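Local coordinates for geranyltranstransferase (IspA) (Helicobacter pylori, PDB 3LLW), which probably acts as a magnesium-dependent prenyltransferase of the FPP/GGPP synthase family, serving isoprenoid biosynthesis, at residues Glu42-Gly47 with Leu86-Leu91; Ile92-Asp95 with Met99-Ala102. All blocks are in the same frame, centred on the assembly; numbering follows the deposited sequence.

Contact 1 (Glu42-Gly47 with Leu86-Leu91). With SO4 (sulfate ion), chain F.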
loop_
_atom_site.group_PDB
_atom_site.type_symbol
_atom_site.label_atom_id
_atom_site.label_comp_id
_atom_site.label_asym_id
_atom_site.label_seq_id
_atom_site.Cartn_x
_atom_site.Cartn_y
_atom_site.Cartn_z
ATOM N N GLU A 42 -2.463 -16.316 -6.132
ATOM C CA GLU A 42 -1.689 -17.452 -6.608
ATOM C C GLU A 42 -0.276 -17.561 -6.016
ATOM O O GLU A 42 0.117 -18.630 -5.546
ATOM C CB GLU A 42 -1.614 -17.407 -8.141
ATOM C CG GLU A 42 -1.233 -18.721 -8.774
ATOM C CD GLU A 42 -1.331 -18.700 -10.296
ATOM O OE1 GLU A 42 -2.247 -18.038 -10.835
ATOM O OE2 GLU A 42 -0.498 -19.362 -10.949
ATOM N N MET A 43 0.479 -16.457 -6.034
ATOM C CA MET A 43 1.841 -16.442 -5.488
ATOM C C MET A 43 1.865 -16.462 -3.948
ATOM O O MET A 43 2.891 -16.795 -3.344
ATOM C CB MET A 43 2.649 -15.254 -6.027
ATOM C CG MET A 43 2.794 -15.203 -7.543
ATOM S SD MET A 43 3.367 -16.735 -8.320
ATOM C CE MET A 43 1.973 -17.216 -9.271
ATOM N N VAL A 44 0.751 -16.114 -3.310
ATOM C CA VAL A 44 0.667 -16.238 -1.847
ATOM C C VAL A 44 0.448 -17.713 -1.505
ATOM O O VAL A 44 1.053 -18.238 -0.568
ATOM C CB VAL A 44 -0.477 -15.384 -1.220
ATOM C CG1 VAL A 44 -0.348 -15.326 0.319
ATOM C CG2 VAL A 44 -0.481 -13.990 -1.801
ATOM N N LEU A 45 -0.407 -18.374 -2.289
ATOM C CA LEU A 45 -0.713 -19.794 -2.086
ATOM C C LEU A 45 0.488 -20.667 -2.373
ATOM O O LEU A 45 0.776 -21.601 -1.630
ATOM C CB LEU A 45 -1.891 -20.240 -2.958
ATOM C CG LEU A 45 -3.259 -19.654 -2.606
ATOM C CD1 LEU A 45 -4.298 -20.032 -3.643
ATOM C CD2 LEU A 45 -3.708 -20.089 -1.217
ATOM N N ASN A 46 1.196 -20.331 -3.443
ATOM C CA ASN A 46 2.301 -21.136 -3.942
ATOM C C ASN A 46 3.626 -20.825 -3.253
ATOM O O ASN A 46 4.629 -21.483 -3.520
ATOM C CB ASN A 46 2.465 -20.935 -5.457
ATOM C CG ASN A 46 1.430 -21.698 -6.289
ATOM O OD1 ASN A 46 1.623 -21.888 -7.491
ATOM N ND2 ASN A 46 0.333 -22.127 -5.662
ATOM N N GLY A 47 3.650 -19.820 -2.382
ATOM C CA GLY A 47 4.896 -19.447 -1.710
ATOM C C GLY A 47 5.154 -20.327 -0.502
ATOM O O GLY A 47 4.816 -21.517 -0.491
ATOM N N LEU A 86 2.393 -8.505 1.993
ATOM C CA LEU A 86 3.459 -7.533 1.765
ATOM C C LEU A 86 4.758 -8.206 1.353
ATOM O O LEU A 86 5.418 -7.749 0.433
ATOM C CB LEU A 86 3.693 -6.660 2.997
ATOM C CG LEU A 86 4.318 -5.298 2.679
ATOM C CD1 LEU A 86 3.329 -4.420 1.928
ATOM C CD2 LEU A 86 4.782 -4.598 3.942
ATOM N N HIS A 87 5.109 -9.304 2.019
ATOM C CA HIS A 87 6.293 -10.057 1.657
ATOM C C HIS A 87 6.175 -10.633 0.238
ATOM O O HIS A 87 7.137 -10.607 -0.518
ATOM C CB HIS A 87 6.552 -11.188 2.663
ATOM C CG HIS A 87 7.639 -12.138 2.238
ATOM N ND1 HIS A 87 8.949 -11.744 2.057
ATOM C CD2 HIS A 87 7.606 -13.462 1.953
ATOM C CE1 HIS A 87 9.671 -12.780 1.666
ATOM N NE2 HIS A 87 8.882 -13.837 1.603
ATOM N N THR A 88 4.996 -11.144 -0.105
ATOM C CA THR A 88 4.756 -11.779 -1.401
ATOM C C THR A 88 4.820 -10.771 -2.542
ATOM O O THR A 88 5.379 -11.067 -3.602
ATOM C CB THR A 88 3.384 -12.480 -1.422
ATOM O OG1 THR A 88 3.240 -13.261 -0.235
ATOM C CG2 THR A 88 3.246 -13.383 -2.643
ATOM N N TYR A 89 4.248 -9.584 -2.324
ATOM C CA TYR A 89 4.236 -8.531 -3.347
ATOM C C TYR A 89 5.660 -8.112 -3.693
ATOM O O TYR A 89 5.976 -7.897 -4.878
ATOM C CB TYR A 89 3.372 -7.318 -2.939
ATOM C CG TYR A 89 4.139 -6.014 -2.733
ATOM C CD1 TYR A 89 4.654 -5.294 -3.817
ATOM C CD2 TYR A 89 4.328 -5.492 -1.457
ATOM C CE1 TYR A 89 5.363 -4.137 -3.645
ATOM C CE2 TYR A 89 5.046 -4.328 -1.268
ATOM C CZ TYR A 89 5.531 -3.640 -2.358
ATOM O OH TYR A 89 6.232 -2.493 -2.191
ATOM N N SER A 90 6.512 -7.987 -2.672
ATOM C CA SER A 90 7.915 -7.668 -2.918
ATOM C C SER A 90 8.590 -8.726 -3.807
ATOM O O SER A 90 9.378 -8.381 -4.693
ATOM C CB SER A 90 8.682 -7.467 -1.618
ATOM O OG SER A 90 8.767 -8.680 -0.916
ATOM N N LEU A 91 8.253 -10.000 -3.593
ATOM C CA LEU A 91 8.800 -11.098 -4.406
ATOM C C LEU A 91 8.310 -11.069 -5.850
ATOM O O LEU A 91 9.059 -11.407 -6.776
ATOM C CB LEU A 91 8.511 -12.458 -3.766
ATOM C CG LEU A 91 9.086 -12.726 -2.372
ATOM C CD1 LEU A 91 8.644 -14.087 -1.836
ATOM C CD2 LEU A 91 10.608 -12.614 -2.370
HETATM S S SO4 F . 10.198 -17.259 3.450
HETATM O O1 SO4 F . 9.665 -17.212 2.078
HETATM O O2 SO4 F . 11.145 -16.161 3.662
HETATM O O3 SO4 F . 9.119 -17.179 4.443
HETATM O O4 SO4 F . 10.925 -18.516 3.621
#
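M43 and V44, late in helix 36-45, pack on T88 of helix 73-94 within the all-helical prenyl synthase fold. The nearest CA atoms, those of V44 and T88, are 6.1 Å apart, and only 116 Å² is buried, so the two segments meet essentially through one threonine. Its methyl does the work: T88 CG2 sits over one face of the M43-V44 peptide, 3.5 Å from M43 O and 3.8 Å from V44 N. Beside that peptide, T88 CG2 also meets the side chains, lying 3.9 Å from M43 CB and the same distance from V44 CG2. The V44 and T88 side chains cross at about a right angle, with both V44 methyls grazing T88 OG1.

The first torsion of T88 (chi1 -47°) divides these roles, pointing CG2 away from its own backbone N and into the contact while OG1 stays beside that N. There the hydroxyl bonds to E84 O one turn back in helix 73-94, leaving the join itself a matter of van der Waals packing. L22 of helix 6-23 covers V44 as well.

A few residues past V44 the chain enters the GGKR motif, which in relatives of this family lines the isopentenyl diphosphate site, and one helix residue faces a bound anion nearby. H87 NE2 makes a weak hydrogen bond to sulfate O1, 3.5 Å long with an N-H...O angle of 148°; O1 lies at the ring edge, near its plane. R52 also binds this ion, consistent with a diphosphate pocket as in relatives, although the sulfate probably comes from the crystallisation liquor. L91 CG lies 4.0 Å above the plane of the H87 ring, displaced from its centre. On the backbone side of H87, S90 OG donates to H87 O at 2.6 Å.

Contact 2 (Ile92-Asp95 with Met99-Ala102)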
loop_
_atom_site.group_PDB
_atom_site.type_symbol
_atom_site.label_atom_id
_atom_site.label_comp_id
_atom_site.label_asym_id
_atom_site.label_seq_id
_atom_site.Cartn_x
_atom_site.Cartn_y
_atom_site.Cartn_z
ATOM N N ILE A 92 7.058 -10.648 -6.033
ATOM C CA ILE A 92 6.453 -10.536 -7.352
ATOM C C ILE A 92 7.202 -9.487 -8.162
ATOM O O ILE A 92 7.537 -9.693 -9.352
ATOM C CB ILE A 92 4.948 -10.198 -7.265
ATOM C CG1 ILE A 92 4.178 -11.400 -6.722
ATOM C CG2 ILE A 92 4.382 -9.879 -8.635
ATOM C CD1 ILE A 92 2.807 -11.069 -6.240
ATOM N N HIS A 93 7.498 -8.375 -7.501
ATOM C CA HIS A 93 8.223 -7.296 -8.161
ATOM C C HIS A 93 9.706 -7.593 -8.328
ATOM O O HIS A 93 10.278 -7.281 -9.372
ATOM C CB HIS A 93 7.927 -5.948 -7.495
ATOM C CG HIS A 93 6.560 -5.433 -7.825
ATOM N ND1 HIS A 93 6.171 -4.135 -7.600
ATOM C CD2 HIS A 93 5.506 -6.041 -8.424
ATOM C CE1 HIS A 93 4.926 -3.970 -8.011
ATOM N NE2 HIS A 93 4.501 -5.110 -8.519
ATOM N N ASP A 94 10.305 -8.254 -7.341
ATOM C CA ASP A 94 11.693 -8.695 -7.467
ATOM C C ASP A 94 11.906 -9.599 -8.704
ATOM O O ASP A 94 12.955 -9.532 -9.330
ATOM C CB ASP A 94 12.136 -9.443 -6.213
ATOM C CG ASP A 94 13.611 -9.791 -6.233
ATOM O OD1 ASP A 94 14.447 -8.863 -6.330
ATOM O OD2 ASP A 94 13.934 -10.998 -6.154
ATOM N N ASP A 95 10.899 -10.406 -9.048
ATOM C CA ASP A 95 11.002 -11.422 -10.105
ATOM C C ASP A 95 10.894 -10.878 -11.522
ATOM O O ASP A 95 11.202 -11.592 -12.476
ATOM C CB ASP A 95 9.929 -12.498 -9.896
ATOM C CG ASP A 95 10.312 -13.524 -8.834
ATOM O OD1 ASP A 95 11.520 -13.796 -8.647
ATOM O OD2 ASP A 95 9.392 -14.079 -8.198
ATOM N N MET A 99 13.984 -6.503 -13.164
ATOM C CA MET A 99 14.751 -6.860 -11.964
ATOM C C MET A 99 15.421 -8.246 -12.104
ATOM O O MET A 99 16.250 -8.426 -12.998
ATOM C CB MET A 99 13.899 -6.688 -10.685
ATOM C CG MET A 99 13.864 -5.240 -10.192
ATOM S SD MET A 99 12.788 -4.840 -8.773
ATOM C CE MET A 99 11.415 -4.160 -9.706
ATOM N N ASP A 100 15.069 -9.220 -11.263
ATOM C CA ASP A 100 15.731 -10.541 -11.310
ATOM C C ASP A 100 15.414 -11.420 -12.527
ATOM O O ASP A 100 16.118 -12.400 -12.766
ATOM C CB ASP A 100 15.519 -11.339 -10.016
ATOM C CG ASP A 100 16.443 -10.893 -8.901
ATOM O OD1 ASP A 100 17.297 -11.708 -8.492
ATOM O OD2 ASP A 100 16.334 -9.729 -8.447
ATOM N N ASN A 101 14.364 -11.070 -13.269
ATOM C CA ASN A 101 13.962 -11.770 -14.490
ATOM C C ASN A 101 13.811 -13.293 -14.323
ATOM O O ASN A 101 14.389 -14.079 -15.085
ATOM C CB ASN A 101 14.906 -11.409 -15.648
ATOM C CG ASN A 101 14.300 -11.684 -17.005
ATOM O OD1 ASN A 101 13.119 -12.025 -17.124
ATOM N ND2 ASN A 101 15.106 -11.535 -18.045
ATOM N N ALA A 102 13.042 -13.693 -13.312
ATOM C CA ALA A 102 12.861 -15.109 -12.975
ATOM C C ALA A 102 11.530 -15.664 -13.497
ATOM O O ALA A 102 10.464 -15.162 -13.130
ATOM C CB ALA A 102 12.968 -15.301 -11.462
#
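D94 and D95 accept through their carbonyl oxygens from the backbone of the returning loop. D100 N donates to D94 O at 2.9 Å, and the C=O...N angle of 168° puts the donor almost straight ahead of the carbonyl. A102 N reaches D95 O, also at 2.9 Å, but 20° off the carbonyl plane. N101 N lies 3.3 Å from that same D95 O at an angle too poor for bonding.

These bonds close the DDxxxxD sequence, the first aspartate-rich motif of prenyl synthases, and bring together D94 and D100, both seen to bind magnesium. No magnesium is modelled in this chain, yet D94 OD1 and D100 OD2 stand 3.0 Å apart, two acceptors with carboxylate planes 51° apart; a metal ion between them would probably offset their like charge. D94 OD1 receives a weak hydrogen bond from Q165, and OD2 a long, weak ion pair from R105.

The D95 carboxylate is held from outside the two segments: OD2 forms a salt bridge with R105 and OD1 has a hydrogen bond of its own, while OD1 also lies 3.5 Å from A102 CB. M99, bent at its last torsion, brings CE to 3.3 Å from H93 O. The H93 ring is satisfied at both nitrogens, by V121 O and by D125 of the second subunit.

Helix 73-94 carries one side of both contacts, whose centres lie 12 Å apart, and they touch where M43 CG packs on I92 CG1 at 4.1 Å. Contact 1 is the more interior, centred 11 Å from the chain centre against 18 Å for contact 2, and joins separate helices by apolar packing. Contact 2, partly buried with D100 exposed, buries 304 Å², more than twice the area of contact 1; it is held by backbone hydrogen bonds and places two like-charged carboxylates side by side. Beside contact 1 a sulfate, probably from the crystallisation liquor, is weakly bonded to H87, whereas contact 2 itself holds aspartates seen to bind magnesium.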